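Putative lipase (Bacteroides thetaiotaomicron VPI-5482, PDB 3BZW) probably acts as a lipase or acylhydrolase of the GDSL-type SGNH hydrolase superfamily, perhaps cleaving lysophospholipids, though its substrate is not established. Local coordinates at residues Ile36-Cys41 with Gly65-Gln70; Leu165-His170 with Val213-Ala218; Leu169-Ala174 with Asp239-Asp244; Asp184-Asn189 with Asn223-Glu228. One frame throughout, in Å; residues are numbered along the deposited sequence.

Contact 1 (Ile36-Cys41 with Gly65-Gln70); sequences ITDPNC and GISGRQ. With ACT (acetate ion), chain G.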
# COMPACT_ATOMS: atom_id res chain seq x y z
N ILE A 36 11.38 -36.52 -14.01
CA ILE A 36 11.85 -36.55 -12.63
C ILE A 36 11.23 -37.73 -11.88
O ILE A 36 11.72 -38.14 -10.83
CB ILE A 36 11.56 -35.20 -11.93
CG1 ILE A 36 12.37 -34.09 -12.62
CG2 ILE A 36 11.92 -35.27 -10.45
CD1 ILE A 36 12.28 -32.72 -11.97
N THR A 37 10.19 -38.31 -12.47
CA THR A 37 9.50 -39.46 -11.89
C THR A 37 9.80 -40.73 -12.72
O THR A 37 9.80 -41.84 -12.20
CB THR A 37 7.97 -39.21 -11.84
OG1 THR A 37 7.68 -38.24 -10.83
CG2 THR A 37 7.22 -40.50 -11.55
N ASP A 38 10.06 -40.53 -14.01
CA ASP A 38 10.37 -41.61 -14.96
C ASP A 38 11.53 -42.49 -14.48
O ASP A 38 12.62 -41.99 -14.20
CB ASP A 38 10.72 -41.00 -16.32
CG ASP A 38 10.78 -42.03 -17.45
OD1 ASP A 38 10.99 -43.23 -17.18
OD2 ASP A 38 10.65 -41.60 -18.61
N PRO A 39 11.32 -43.81 -14.40
CA PRO A 39 12.39 -44.71 -13.96
C PRO A 39 13.59 -44.67 -14.91
O PRO A 39 14.72 -44.95 -14.51
CB PRO A 39 11.72 -46.09 -13.97
CG PRO A 39 10.27 -45.76 -13.71
CD PRO A 39 10.06 -44.55 -14.58
N ASN A 40 13.32 -44.31 -16.16
CA ASN A 40 14.35 -44.25 -17.20
C ASN A 40 15.25 -43.02 -17.21
O ASN A 40 16.20 -42.96 -17.99
CB ASN A 40 13.70 -44.38 -18.58
CG ASN A 40 13.08 -45.74 -18.81
OD1 ASN A 40 12.25 -45.91 -19.70
ND2 ASN A 40 13.49 -46.72 -18.01
N CYS A 41 14.96 -42.04 -16.35
CA CYS A 41 15.77 -40.82 -16.32
C CYS A 41 17.21 -41.15 -15.98
O CYS A 41 17.53 -41.44 -14.82
CB CYS A 41 15.20 -39.83 -15.31
SG CYS A 41 15.96 -38.19 -15.40
N GLY A 65 5.04 -41.80 -14.77
CA GLY A 65 5.73 -40.62 -15.26
C GLY A 65 6.64 -40.94 -16.43
O GLY A 65 7.33 -41.96 -16.44
N ILE A 66 6.64 -40.07 -17.43
CA ILE A 66 7.47 -40.27 -18.61
C ILE A 66 8.17 -38.97 -18.99
O ILE A 66 7.58 -37.89 -18.92
CB ILE A 66 6.61 -40.75 -19.81
CG1 ILE A 66 6.09 -42.16 -19.52
CG2 ILE A 66 7.44 -40.72 -21.09
CD1 ILE A 66 5.05 -42.65 -20.52
N SER A 67 9.43 -39.09 -19.38
CA SER A 67 10.23 -37.93 -19.76
C SER A 67 9.54 -37.00 -20.75
O SER A 67 8.99 -37.45 -21.75
CB SER A 67 11.56 -38.40 -20.35
OG SER A 67 12.29 -39.15 -19.39
N GLY A 68 9.56 -35.71 -20.43
CA GLY A 68 8.97 -34.71 -21.29
C GLY A 68 7.46 -34.49 -21.27
O GLY A 68 6.97 -33.59 -21.94
N ARG A 69 6.72 -35.29 -20.50
CA ARG A 69 5.28 -35.12 -20.47
C ARG A 69 4.83 -33.87 -19.72
O ARG A 69 5.53 -33.36 -18.84
CB ARG A 69 4.61 -36.37 -19.88
CG ARG A 69 4.81 -37.62 -20.74
CD ARG A 69 4.27 -37.39 -22.15
NE ARG A 69 4.74 -38.40 -23.10
CZ ARG A 69 4.24 -39.63 -23.21
NH1 ARG A 69 3.25 -40.03 -22.43
NH2 ARG A 69 4.74 -40.46 -24.12
N GLN A 70 3.66 -33.37 -20.10
CA GLN A 70 3.08 -32.16 -19.52
C GLN A 70 1.74 -32.47 -18.86
O GLN A 70 1.28 -33.62 -18.89
CB GLN A 70 2.90 -31.12 -20.62
CG GLN A 70 4.22 -30.71 -21.28
CD GLN A 70 4.02 -30.10 -22.66
OE1 GLN A 70 3.11 -29.30 -22.86
NE2 GLN A 70 4.88 -30.47 -23.60
C ACT G . 11.35 -33.60 -17.87
O ACT G . 12.39 -33.54 -18.50
OXT ACT G . 10.44 -34.32 -18.26
CH3 ACT G . 11.18 -32.82 -16.59

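Contact 2 (Leu165-His170 with Val213-Ala218); sequences LLTPLH and VIDFNA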
# COMPACT_ATOMS: atom_id res chain seq x y z
N LEU A 165 -1.33 -33.30 -5.10
CA LEU A 165 -0.57 -32.62 -6.14
C LEU A 165 0.74 -32.08 -5.56
O LEU A 165 0.76 -31.59 -4.44
CB LEU A 165 -1.36 -31.45 -6.73
CG LEU A 165 -2.76 -31.71 -7.25
CD1 LEU A 165 -3.30 -30.44 -7.89
CD2 LEU A 165 -2.73 -32.85 -8.26
N LEU A 166 1.81 -32.17 -6.34
CA LEU A 166 3.10 -31.65 -5.91
C LEU A 166 3.50 -30.55 -6.89
O LEU A 166 3.39 -30.72 -8.10
CB LEU A 166 4.17 -32.75 -5.94
CG LEU A 166 3.92 -34.05 -5.16
CD1 LEU A 166 5.14 -34.95 -5.29
CD2 LEU A 166 3.64 -33.74 -3.71
N THR A 167 3.96 -29.42 -6.36
CA THR A 167 4.39 -28.32 -7.22
C THR A 167 5.76 -28.62 -7.81
O THR A 167 6.58 -29.31 -7.20
CB THR A 167 4.46 -26.98 -6.45
OG1 THR A 167 5.23 -27.15 -5.25
CG2 THR A 167 3.06 -26.49 -6.09
N PRO A 168 6.02 -28.11 -9.02
CA PRO A 168 7.29 -28.31 -9.73
C PRO A 168 8.48 -27.75 -8.93
O PRO A 168 8.33 -26.78 -8.18
CB PRO A 168 7.08 -27.56 -11.04
CG PRO A 168 5.59 -27.64 -11.25
CD PRO A 168 5.06 -27.38 -9.86
N LEU A 169 9.64 -28.36 -9.10
CA LEU A 169 10.85 -27.93 -8.40
C LEU A 169 11.51 -26.74 -9.09
O LEU A 169 11.29 -26.52 -10.27
CB LEU A 169 11.87 -29.07 -8.35
CG LEU A 169 11.42 -30.41 -7.77
CD1 LEU A 169 12.54 -31.44 -7.92
CD2 LEU A 169 11.04 -30.23 -6.31
N HIS A 170 12.31 -25.99 -8.34
CA HIS A 170 13.04 -24.87 -8.92
C HIS A 170 13.93 -25.52 -9.97
O HIS A 170 14.29 -26.69 -9.84
CB HIS A 170 13.88 -24.14 -7.87
CG HIS A 170 13.13 -23.09 -7.12
ND1 HIS A 170 12.23 -23.39 -6.11
CD2 HIS A 170 13.09 -21.74 -7.26
CE1 HIS A 170 11.67 -22.28 -5.67
NE2 HIS A 170 12.17 -21.26 -6.35
N VAL A 213 -2.44 -30.07 -1.73
CA VAL A 213 -1.26 -29.76 -2.51
C VAL A 213 -0.07 -29.63 -1.57
O VAL A 213 -0.16 -28.94 -0.56
CB VAL A 213 -1.42 -28.42 -3.28
CG1 VAL A 213 -0.12 -28.09 -4.04
CG2 VAL A 213 -2.60 -28.50 -4.24
N ILE A 214 1.02 -30.31 -1.90
CA ILE A 214 2.24 -30.22 -1.11
C ILE A 214 3.13 -29.30 -1.94
O ILE A 214 3.46 -29.60 -3.09
CB ILE A 214 2.91 -31.61 -0.94
CG1 ILE A 214 2.03 -32.48 -0.03
CG2 ILE A 214 4.31 -31.45 -0.34
CD1 ILE A 214 2.60 -33.85 0.23
N ASP A 215 3.50 -28.16 -1.37
CA ASP A 215 4.32 -27.18 -2.09
C ASP A 215 5.78 -27.60 -2.13
O ASP A 215 6.65 -26.98 -1.50
CB ASP A 215 4.17 -25.80 -1.43
CG ASP A 215 4.68 -24.68 -2.32
OD1 ASP A 215 5.02 -24.94 -3.49
OD2 ASP A 215 4.72 -23.52 -1.84
N PHE A 216 6.03 -28.66 -2.89
CA PHE A 216 7.35 -29.25 -3.07
C PHE A 216 8.38 -28.20 -3.49
O PHE A 216 9.54 -28.24 -3.06
CB PHE A 216 7.26 -30.35 -4.13
CG PHE A 216 7.95 -31.63 -3.75
CD1 PHE A 216 7.86 -32.13 -2.46
CD2 PHE A 216 8.66 -32.36 -4.70
CE1 PHE A 216 8.47 -33.33 -2.11
CE2 PHE A 216 9.27 -33.56 -4.37
CZ PHE A 216 9.17 -34.05 -3.07
N ASN A 217 7.94 -27.26 -4.33
CA ASN A 217 8.79 -26.18 -4.82
C ASN A 217 9.52 -25.50 -3.67
O ASN A 217 10.70 -25.13 -3.79
CB ASN A 217 7.94 -25.17 -5.58
CG ASN A 217 8.75 -24.02 -6.14
OD1 ASN A 217 8.87 -22.96 -5.52
ND2 ASN A 217 9.32 -24.22 -7.33
N ALA A 218 8.83 -25.33 -2.55
CA ALA A 218 9.44 -24.69 -1.39
C ALA A 218 10.00 -25.66 -0.34
O ALA A 218 11.15 -25.53 0.06
CB ALA A 218 8.44 -23.74 -0.73
O HOH W 1 12.43 -26.79 -5.52

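Contact 3 (Leu169-Ala174 with Asp239-Asp244); sequences LHRSLA and DRLHPD. With ACT (acetate ion), chain G.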
# COMPACT_ATOMS: atom_id res chain seq x y z
N LEU A 169 9.64 -28.36 -9.10
CA LEU A 169 10.85 -27.93 -8.40
C LEU A 169 11.51 -26.74 -9.09
O LEU A 169 11.29 -26.52 -10.27
CB LEU A 169 11.87 -29.07 -8.35
CG LEU A 169 11.42 -30.41 -7.77
CD1 LEU A 169 12.54 -31.44 -7.92
CD2 LEU A 169 11.04 -30.23 -6.31
N HIS A 170 12.31 -25.99 -8.34
CA HIS A 170 13.04 -24.87 -8.92
C HIS A 170 13.93 -25.52 -9.97
O HIS A 170 14.29 -26.69 -9.84
CB HIS A 170 13.88 -24.14 -7.87
CG HIS A 170 13.13 -23.09 -7.12
ND1 HIS A 170 12.23 -23.39 -6.11
CD2 HIS A 170 13.09 -21.74 -7.26
CE1 HIS A 170 11.67 -22.28 -5.67
NE2 HIS A 170 12.17 -21.26 -6.35
N ARG A 171 14.28 -24.78 -11.01
CA ARG A 171 15.07 -25.35 -12.10
C ARG A 171 16.06 -24.38 -12.70
O ARG A 171 15.81 -23.18 -12.74
CB ARG A 171 14.11 -25.81 -13.19
CG ARG A 171 13.10 -24.74 -13.58
CD ARG A 171 12.22 -25.18 -14.73
NE ARG A 171 12.98 -25.25 -15.97
CZ ARG A 171 12.67 -26.04 -16.99
NH1 ARG A 171 11.61 -26.84 -16.92
NH2 ARG A 171 13.43 -26.04 -18.07
N SER A 172 17.18 -24.91 -13.19
CA SER A 172 18.18 -24.07 -13.82
C SER A 172 18.44 -24.55 -15.25
O SER A 172 17.63 -25.28 -15.81
CB SER A 172 19.48 -24.07 -13.00
OG SER A 172 20.39 -23.11 -13.53
N LEU A 173 19.56 -24.13 -15.83
CA LEU A 173 19.87 -24.48 -17.21
C LEU A 173 19.94 -25.97 -17.54
O LEU A 173 20.30 -26.79 -16.70
CB LEU A 173 21.18 -23.80 -17.63
CG LEU A 173 22.47 -24.32 -17.01
CD1 LEU A 173 23.01 -25.46 -17.86
CD2 LEU A 173 23.50 -23.20 -16.94
N ALA A 174 19.59 -26.30 -18.77
CA ALA A 174 19.63 -27.67 -19.26
C ALA A 174 19.93 -27.64 -20.75
O ALA A 174 19.29 -26.92 -21.51
CB ALA A 174 18.30 -28.38 -19.00
N ASP A 239 23.04 -30.18 -17.07
CA ASP A 239 21.71 -30.51 -16.57
C ASP A 239 21.47 -30.08 -15.13
O ASP A 239 21.77 -30.81 -14.19
CB ASP A 239 21.47 -32.02 -16.69
CG ASP A 239 20.01 -32.39 -16.47
OD1 ASP A 239 19.24 -31.53 -15.98
OD2 ASP A 239 19.63 -33.54 -16.78
N ARG A 240 20.92 -28.88 -14.98
CA ARG A 240 20.60 -28.33 -13.67
C ARG A 240 19.08 -28.35 -13.51
O ARG A 240 18.51 -27.55 -12.77
CB ARG A 240 21.13 -26.90 -13.55
CG ARG A 240 22.63 -26.79 -13.78
CD ARG A 240 23.15 -25.39 -13.53
NE ARG A 240 24.54 -25.25 -13.98
CZ ARG A 240 25.25 -24.14 -13.87
NH1 ARG A 240 24.72 -23.05 -13.33
NH2 ARG A 240 26.50 -24.12 -14.32
N LEU A 241 18.45 -29.29 -14.22
CA LEU A 241 17.00 -29.46 -14.20
C LEU A 241 16.62 -30.75 -13.46
O LEU A 241 15.78 -30.73 -12.55
CB LEU A 241 16.44 -29.52 -15.63
CG LEU A 241 15.01 -30.04 -15.84
CD1 LEU A 241 14.01 -29.09 -15.18
CD2 LEU A 241 14.72 -30.15 -17.34
N HIS A 242 17.23 -31.86 -13.84
CA HIS A 242 16.93 -33.13 -13.20
C HIS A 242 17.78 -33.42 -11.96
O HIS A 242 19.01 -33.35 -12.00
CB HIS A 242 17.11 -34.28 -14.20
CG HIS A 242 16.33 -34.11 -15.47
ND1 HIS A 242 16.93 -33.88 -16.69
CD2 HIS A 242 15.00 -34.15 -15.71
CE1 HIS A 242 16.01 -33.80 -17.62
NE2 HIS A 242 14.83 -33.96 -17.06
N PRO A 243 17.12 -33.72 -10.84
CA PRO A 243 17.83 -34.02 -9.60
C PRO A 243 18.64 -35.31 -9.74
O PRO A 243 18.26 -36.20 -10.52
CB PRO A 243 16.70 -34.18 -8.58
CG PRO A 243 15.63 -33.29 -9.12
CD PRO A 243 15.67 -33.59 -10.59
N ASP A 244 19.76 -35.41 -9.03
CA ASP A 244 20.53 -36.64 -9.07
C ASP A 244 20.00 -37.47 -7.91
O ASP A 244 19.02 -37.07 -7.26
CB ASP A 244 22.04 -36.38 -8.90
CG ASP A 244 22.38 -35.55 -7.68
OD1 ASP A 244 21.55 -35.42 -6.76
OD2 ASP A 244 23.52 -35.02 -7.65
C ACT G . 11.35 -33.60 -17.87
O ACT G . 12.39 -33.54 -18.50
OXT ACT G . 10.44 -34.32 -18.26
CH3 ACT G . 11.18 -32.82 -16.59
O HOH W 2 13.90 -29.03 -11.50
O HOH W 3 22.34 -22.53 -11.72

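Contact 4 (Asp184-Asn189 with Asn223-Glu228); sequences DESYQN and NPMVEE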
# COMPACT_ATOMS: atom_id res chain seq x y z
N ASP A 184 17.71 -21.06 -17.80
CA ASP A 184 17.38 -21.24 -16.38
C ASP A 184 16.10 -20.48 -16.02
O ASP A 184 15.58 -19.72 -16.83
CB ASP A 184 18.54 -20.83 -15.45
CG ASP A 184 18.88 -19.35 -15.53
OD1 ASP A 184 17.95 -18.51 -15.53
OD2 ASP A 184 20.08 -19.02 -15.56
N GLU A 185 15.61 -20.69 -14.80
CA GLU A 185 14.37 -20.05 -14.38
C GLU A 185 14.37 -18.54 -14.16
O GLU A 185 13.36 -18.00 -13.73
CB GLU A 185 13.80 -20.74 -13.14
CG GLU A 185 14.66 -20.63 -11.89
CD GLU A 185 13.98 -21.19 -10.66
OE1 GLU A 185 13.20 -22.16 -10.80
OE2 GLU A 185 14.23 -20.67 -9.55
N SER A 186 15.48 -17.87 -14.44
CA SER A 186 15.51 -16.41 -14.29
C SER A 186 14.90 -15.80 -15.55
O SER A 186 14.65 -14.60 -15.62
CB SER A 186 16.95 -15.90 -14.10
OG SER A 186 17.72 -16.02 -15.29
N TYR A 187 14.65 -16.65 -16.55
CA TYR A 187 14.07 -16.21 -17.82
C TYR A 187 12.61 -16.61 -17.98
O TYR A 187 12.20 -17.68 -17.53
CB TYR A 187 14.82 -16.84 -18.99
CG TYR A 187 16.26 -16.45 -19.15
CD1 TYR A 187 16.62 -15.32 -19.88
CD2 TYR A 187 17.28 -17.25 -18.62
CE1 TYR A 187 17.96 -14.99 -20.09
CE2 TYR A 187 18.62 -16.93 -18.81
CZ TYR A 187 18.95 -15.80 -19.55
OH TYR A 187 20.27 -15.48 -19.76
N GLN A 188 11.82 -15.76 -18.64
CA GLN A 188 10.43 -16.09 -18.92
C GLN A 188 10.52 -17.08 -20.08
O GLN A 188 11.54 -17.13 -20.78
CB GLN A 188 9.63 -14.87 -19.39
CG GLN A 188 9.51 -13.74 -18.38
CD GLN A 188 8.53 -12.65 -18.82
OE1 GLN A 188 8.39 -12.36 -20.01
NE2 GLN A 188 7.85 -12.04 -17.85
N ASN A 189 9.47 -17.88 -20.28
CA ASN A 189 9.47 -18.83 -21.38
C ASN A 189 9.00 -18.10 -22.64
O ASN A 189 8.96 -16.87 -22.67
CB ASN A 189 8.54 -20.01 -21.09
CG ASN A 189 7.12 -19.58 -20.77
OD1 ASN A 189 6.71 -18.46 -21.07
ND2 ASN A 189 6.35 -20.49 -20.19
N ASN A 223 17.20 -25.48 -4.57
CA ASN A 223 17.19 -24.44 -5.60
C ASN A 223 18.48 -24.47 -6.42
O ASN A 223 19.52 -24.00 -5.97
CB ASN A 223 17.04 -23.06 -4.94
CG ASN A 223 16.79 -21.95 -5.94
OD1 ASN A 223 16.98 -22.12 -7.15
ND2 ASN A 223 16.36 -20.80 -5.45
N PRO A 224 18.41 -25.01 -7.65
CA PRO A 224 19.60 -25.07 -8.51
C PRO A 224 20.14 -23.70 -8.93
O PRO A 224 21.22 -23.60 -9.51
CB PRO A 224 19.13 -25.93 -9.69
CG PRO A 224 17.68 -25.56 -9.80
CD PRO A 224 17.23 -25.54 -8.35
N MSE A 225 19.38 -22.64 -8.64
CA MSE A 225 19.83 -21.29 -8.98
C MSE A 225 20.93 -20.87 -8.01
O MSE A 225 21.62 -19.88 -8.24
CB MSE A 225 18.66 -20.31 -8.94
CG MSE A 225 17.66 -20.49 -10.08
SE MSE A 225 18.44 -20.38 -11.86
CE MSE A 225 18.61 -18.45 -11.98
N VAL A 226 21.07 -21.61 -6.92
CA VAL A 226 22.11 -21.36 -5.93
C VAL A 226 23.14 -22.45 -6.23
O VAL A 226 22.91 -23.62 -5.93
CB VAL A 226 21.59 -21.52 -4.48
CG1 VAL A 226 22.73 -21.30 -3.49
CG2 VAL A 226 20.46 -20.53 -4.23
N GLU A 227 24.25 -22.06 -6.85
CA GLU A 227 25.32 -22.97 -7.24
C GLU A 227 25.68 -24.06 -6.24
O GLU A 227 25.86 -25.21 -6.62
CB GLU A 227 26.57 -22.18 -7.60
CG GLU A 227 26.53 -21.56 -8.99
CD GLU A 227 27.67 -20.58 -9.23
OE1 GLU A 227 28.79 -20.85 -8.74
OE2 GLU A 227 27.44 -19.55 -9.90
N GLU A 228 25.79 -23.68 -4.97
CA GLU A 228 26.15 -24.64 -3.93
C GLU A 228 25.15 -25.80 -3.80
O GLU A 228 25.51 -26.87 -3.31
CB GLU A 228 26.30 -23.93 -2.58
CG GLU A 228 27.48 -22.96 -2.47
CD GLU A 228 27.37 -21.75 -3.40
OE1 GLU A 228 26.24 -21.27 -3.61
OE2 GLU A 228 28.42 -21.27 -3.89

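Contact 1 (Ile36-Cys41 with Gly65-Gln70)
A single carboxylate oxygen, D38 OD2, takes two hydrogen bonds from one residue, S67, and so ties together two loops that contain no helix or strand. The backbone contributes S67 N, 2.9 Å from D38 OD2, reaching it from the anti side only 15° out of the carboxylate plane. The hydroxyl contributes S67 OG, 3.0 Å from the same D38 OD2 but coming from well above that plane. With OG anti to its own carbonyl carbon (chi1 -61°), S67 holds the hydroxyl beside its backbone N, and the two donors can meet one acceptor. The other oxygen is used within its own loop: N40 N lies 2.8 Å from D38 OD1, an Asx turn set over the type I turn D38-C41. Both oxygens are thus engaged, which fixes the rotation of the carboxylate. The backbones also come close: D38 CA sits 3.4 Å from G65 O in a CA-H...O contact, while T37 CG2 packs 4.0 Å from G65 CA. S67 and G68 form the middle of a type II turn, I66-R69, with G68 at positive phi, and G68 N donates to acetate OXT at 2.7 Å. The acetate, probably from the crystallisation liquor, also takes bonds from S35 N and N99 ND2, a set of donors consistent with the oxyanion hole of an SGNH hydrolase, and from H242 NE2. The 36-41 loop follows strand 28-33 and leads to helix 49-57; its partner leaves the neighbouring strand 60-63 for helix 74-85.

Contact 2 (Leu165-His170 with Val213-Ala218)
One face of the F216 ring receives L166 CD1, and L169 CD2 approaches obliquely, 3.6 Å from F216 CD2; F95 adds an edge-to-face partner. The H170 ring has N217 O at its edge, in plane, where H170 ND1 donates a weak bond, and water 1 lies at the edge too. That water links H170 N to N217 O. These rings stand beyond the C-terminal end of a parallel pair, strand 162-166 beside strand 213-214, the two joined through helix 195-210 as a beta-alpha-beta crossover in the alpha/beta/alpha sandwich of SGNH hydrolases. L165 bridges V213 and L166 bridges I214. I214 N meets L165 O at 2.9 Å, whereas T167 N to I214 O is weak. On the face bearing L166 and I214 the two side chains lie alongside, L166 CD2 being 3.6 Å from I214 CB; helix 245-258 covers this face. D215, right before helix 216-219, forms a salt bridge to K203. T167 O is buried without a polar partner, 3.3 Å from F216 CB. Wedged between backbone N and carbonyl carbon (chi1 51°), T167 OG1 accepts from N217 N at 2.9 Å, nearly straight at 173°, and donates to the anti lone pair of D215 OD1 at 2.8 Å.

Contact 3 (Leu169-Ala174 with Asp239-Asp244)
R240 lies along S172 and L173 for its whole length. Its CB is the tightest point, with S172 CB 3.3 Å away, and also touches the carbonyl of L173. CG stays near that same oxygen, and R240 CD touches both S172 OG, at 3.6 Å, and L173 CG. The chain is extended from CG to NE, which brings the guanidinium across the leucine: L173 CD2 sits over the centre of one face, 3.7 Å from R240 CZ. NE bonds to A236 O, and at the tip NH1 reaches S172 OG through water 3. The backbones pair as well. R240 N meets L173 O at 2.8 Å, while S172 N meets R240 O at 3.0 Å from above the carbonyl plane. L241 CD1 covers one face of the R171 guanidinium off-centre; R171 NH2 bonds to Q182 OE1. Around the corner, D239 OD1 accepts from both L241 N and H242 N, and the syn lone pair of D239 OD2 takes H242 ND1 at 2.7 Å, in the ring plane; Y42 OH also bonds D239 OD2. H242 NE2 in turn donates to acetate O at 2.9 Å. D239-R-L-H242 matches the DxxH motif, so D239 and H242 are probably the Asp and His of the catalytic triad, as in SGNH hydrolases.

Contact 4 (Asp184-Asn189 with Asn223-Glu228)
Two type I turns, D184-Y187 and N223-V226, face each other with E185 CA and M225 CA 7.8 Å apart, so the side chains bridge the backbones. M225, a selenomethionine, does most of this. Its chain bends at both chi2 and chi3, curling the tail over the first turn. CG rests 3.5 Å from E185 CG, SE lies 3.6 Å from D184 CB, and CE ends beside the D184 carboxylate and 3.7 Å from S186 CB. The D184 side chain crosses the selenomethionine at about a right angle. D184 OD1 is held at home: S186 N, 2.8 Å from D184 OD1, approaches from its anti side in an Asx turn. A matching Asx turn joins M225 N to N223 OD1 at 2.9 Å, met from above the carbonyl plane. The second subunit reaches in too, with its W209 O bonded to N223 ND2 and its K133 NZ to S186 OG. No hydrogen bond crosses between the turns themselves: E185 OE2 and N223 OD1 stay 3.9 Å apart. The two turns therefore meet through van der Waals packing of one bent selenoether chain against D184 and E185, of which D184 OD1 is bonded within its own turn and E185 OE1 to R171 N.

Contact 1 closes first along the chain; contacts 2 and 3 then start from one stretch, sharing L169 and H170, and contact 4 falls between the segments of contact 3. All belong to the one GDSL-like hydrolase fold. Contact 2 builds the edge of the parallel sheet, about 16 Å between centres from contact 1, which joins loops leaving strands 28-33 and 60-63. Contacts 1 and 3, with centres about 13 Å apart, meet through I36 and P243 and bind the same acetate, marking the probable active site. Contacts 3 and 4 are closest, about 8 Å between centres, and E185 joins them through R171. Contacts 2 and 4 both touch the second subunit, whereas no other chain touches contact 1.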